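Local coordinates for UPF0434 family protein (Haloferax volcanii, PDB 6F5Z), which probably activates methyltransferases as the archaeal Trm112 protein, here in complex with a putative methyltransferase partner, at residues Asp14-Glu19 and Gly37-Glu42. Sequence-based numbering, arbitrary orientation.
Sequences DKSELE and GTVTGE
T38 takes hold of E17 where strand 18-22, an outer strand of the four-stranded antiparallel sheet, begins, beside the turn between strands 33-37 and 43-47 of this Trm112p-like protein. L18 and G37 form an antiparallel non-hydrogen-bonded pair. Next to this pair, E17 O accepts two hydrogen bonds from T38. T38 N arrives nearly in line with the carbonyl, 3.1 Å from E17 O. T38 OG1 comes in tilted from the carbonyl plane, 2.7 Å from E17 O. T38 OG1 sits between its own N and carbonyl carbon (chi1 59°), which lets hydroxyl and amide reach the same oxygen. CG2 also packs against this carbonyl.

D14 forms an Asx turn: OD1 accepts from S16 N and S16 OG, both on the same face of the carboxylate. The hydroxyl lies nearer the carboxylate plane, on the syn side; the amide comes from above it. The other oxygen, D14 OD2, lies 3.5 Å from V39 CG1. V39 CG2 rests on S16 CB at 3.7 Å. T40 CG2 meets the D14 carboxylate, while T40 OG1 bonds to D11 and accepts from E42 N in an ST turn. An alanine in place of D14 is likely to cost S16 N and OG their shared acceptor and leave the S16 hydroxyl freer to turn. A water bridges the two segments, donating to S16 OG at 2.6 Å and accepting from T40 N at 2.9 Å.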
ATOM      1  N   ASP C  14     -18.097  18.872  18.312  1.00 18.71           N
ATOM      2  CA  ASP C  14     -18.938  19.190  17.156  1.00 17.72           C
ATOM      3  C   ASP C  14     -18.171  19.731  15.946  1.00 21.99           C
ATOM      4  O   ASP C  14     -18.772  20.138  14.928  1.00 22.19           O
ATOM      5  CB  ASP C  14     -20.041  20.189  17.588  1.00 19.42           C
ATOM      6  CG  ASP C  14     -19.474  21.549  17.944  1.00 24.39           C
ATOM      7  OD1 ASP C  14     -18.234  21.664  18.078  1.00 22.04           O
ATOM      8  OD2 ASP C  14     -20.263  22.517  18.043  1.00 26.00           O
ATOM      9  N   LYS C  15     -16.836  19.704  16.034  1.00 18.58           N
ATOM     10  CA  LYS C  15     -15.957  20.113  14.938  1.00 18.38           C
ATOM     11  C   LYS C  15     -16.030  21.589  14.602  1.00 22.81           C
ATOM     12  O   LYS C  15     -15.602  22.005  13.525  1.00 23.62           O
ATOM     13  CB  LYS C  15     -16.147  19.238  13.650  1.00 21.75           C
ATOM     14  CG  LYS C  15     -16.316  17.734  13.905  1.00 22.38           C
ATOM     15  CD  LYS C  15     -15.261  17.118  14.819  1.00 19.52           C
ATOM     16  CE  LYS C  15     -15.573  15.665  15.009  1.00 23.12           C
ATOM     17  NZ  LYS C  15     -14.769  15.095  16.079  1.00 21.35           N
ATOM     18  N   SER C  16     -16.484  22.399  15.566  1.00 19.01           N
ATOM     19  CA  SER C  16     -16.561  23.831  15.373  1.00 18.37           C
ATOM     20  C   SER C  16     -15.221  24.500  15.689  1.00 19.30           C
ATOM     21  O   SER C  16     -14.295  23.891  16.237  1.00 19.47           O
ATOM     22  CB  SER C  16     -17.683  24.411  16.234  1.00 20.02           C
ATOM     23  OG  SER C  16     -17.486  24.032  17.581  1.00 23.66           O
ATOM     24  N   GLU C  17     -15.128  25.776  15.346  1.00 19.60           N
ATOM     25  CA  GLU C  17     -13.927  26.562  15.542  1.00 19.00           C
ATOM     26  C   GLU C  17     -13.606  26.744  17.025  1.00 20.62           C
ATOM     27  O   GLU C  17     -14.521  26.861  17.848  1.00 19.68           O
ATOM     28  CB  GLU C  17     -14.153  27.951  14.879  1.00 20.93           C
ATOM     29  CG  GLU C  17     -12.902  28.797  14.689  1.00 36.08           C
ATOM     30  CD  GLU C  17     -11.866  28.328  13.677  1.00 69.97           C
ATOM     31  OE1 GLU C  17     -10.718  28.824  13.747  1.00 73.65           O
ATOM     32  OE2 GLU C  17     -12.193  27.481  12.812  1.00 67.84           O
ATOM     33  N   LEU C  18     -12.291  26.791  17.346  1.00 17.26           N
ATOM     34  CA  LEU C  18     -11.802  27.086  18.687  1.00 17.24           C
ATOM     35  C   LEU C  18     -11.208  28.484  18.682  1.00 18.88           C
ATOM     36  O   LEU C  18     -10.547  28.898  17.721  1.00 19.72           O
ATOM     37  CB  LEU C  18     -10.674  26.113  19.105  1.00 16.49           C
ATOM     38  CG  LEU C  18     -11.137  24.663  19.208  1.00 17.86           C
ATOM     39  CD1 LEU C  18      -9.913  23.713  19.065  1.00 17.93           C
ATOM     40  CD2 LEU C  18     -11.865  24.377  20.535  1.00 16.85           C
ATOM     41  N   GLU C  19     -11.367  29.179  19.793  1.00 16.51           N
ATOM     42  CA  GLU C  19     -10.755  30.477  20.027  1.00 17.89           C
ATOM     43  C   GLU C  19      -9.518  30.190  20.883  1.00 18.97           C
ATOM     44  O   GLU C  19      -9.624  29.526  21.901  1.00 19.00           O
ATOM     45  CB  GLU C  19     -11.746  31.370  20.816  1.00 20.40           C
ATOM     46  CG  GLU C  19     -11.204  32.713  21.285  1.00 31.62           C
ATOM     47  CD  GLU C  19     -11.894  33.317  22.500  1.00 63.25           C
ATOM     48  OE1 GLU C  19     -11.220  34.061  23.250  1.00 59.33           O
ATOM     49  OE2 GLU C  19     -13.098  33.039  22.713  1.00 57.15           O
ATOM     50  N   GLY C  37     -14.192  26.346  22.770  1.00 17.07           N
ATOM     51  CA  GLY C  37     -15.199  26.052  21.768  1.00 17.43           C
ATOM     52  C   GLY C  37     -16.109  27.251  21.536  1.00 19.89           C
ATOM     53  O   GLY C  37     -16.767  27.697  22.476  1.00 20.55           O
ATOM     54  N   THR C  38     -16.138  27.775  20.306  1.00 18.71           N
ATOM     55  CA  THR C  38     -16.969  28.948  19.944  1.00 17.97           C
ATOM     56  C   THR C  38     -18.472  28.635  19.987  1.00 22.25           C
ATOM     57  O   THR C  38     -19.284  29.580  19.963  1.00 22.58           O
ATOM     58  CB  THR C  38     -16.580  29.475  18.557  1.00 21.77           C
ATOM     59  OG1 THR C  38     -16.762  28.435  17.612  1.00 21.20           O
ATOM     60  CG2 THR C  38     -15.125  30.051  18.507  1.00 21.64           C
ATOM     61  N   VAL C  39     -18.847  27.341  19.978  1.00 17.14           N
ATOM     62  CA  VAL C  39     -20.253  26.925  20.016  1.00 15.82           C
ATOM     63  C   VAL C  39     -20.565  26.243  21.323  1.00 18.67           C
ATOM     64  O   VAL C  39     -21.587  26.551  21.960  1.00 18.58           O
ATOM     65  CB  VAL C  39     -20.562  26.000  18.805  1.00 20.32           C
ATOM     66  CG1 VAL C  39     -21.994  25.470  18.845  1.00 21.65           C
ATOM     67  CG2 VAL C  39     -20.291  26.700  17.477  1.00 20.31           C
ATOM     68  N   THR C  40     -19.713  25.299  21.748  1.00 17.15           N
ATOM     69  CA  THR C  40     -19.996  24.540  22.970  1.00 17.22           C
ATOM     70  C   THR C  40     -19.614  25.268  24.262  1.00 18.49           C
ATOM     71  O   THR C  40     -20.061  24.859  25.336  1.00 19.06           O
ATOM     72  CB  THR C  40     -19.187  23.209  22.966  1.00 19.54           C
ATOM     73  OG1 THR C  40     -17.790  23.535  23.041  1.00 19.16           O
ATOM     74  CG2 THR C  40     -19.475  22.362  21.741  1.00 19.64           C
ATOM     75  N   GLY C  41     -18.679  26.207  24.156  1.00 17.82           N
ATOM     76  CA  GLY C  41     -18.089  26.947  25.273  1.00 17.67           C
ATOM     77  C   GLY C  41     -17.111  26.090  26.068  1.00 19.09           C
ATOM     78  O   GLY C  41     -16.603  26.527  27.108  1.00 19.63           O
ATOM     79  N   GLU C  42     -16.813  24.853  25.586  1.00 16.52           N
ATOM     80  CA  GLU C  42     -15.897  23.977  26.331  1.00 16.47           C
ATOM     81  C   GLU C  42     -14.462  24.549  26.277  1.00 18.60           C
ATOM     82  O   GLU C  42     -14.047  25.136  25.281  1.00 19.77           O
ATOM     83  CB  GLU C  42     -15.944  22.530  25.793  1.00 18.84           C
ATOM     84  CG  GLU C  42     -17.289  21.850  26.038  1.00 24.84           C
ATOM     85  CD  GLU C  42     -17.760  21.611  27.466  1.00 32.65           C
ATOM     86  OE1 GLU C  42     -16.942  21.699  28.412  1.00 30.83           O
ATOM     87  OE2 GLU C  42     -18.962  21.289  27.625  1.00 32.70           O
TER
HETATM   88  O   HOH W   1     -17.389  24.776  20.065  1.00 20.08           O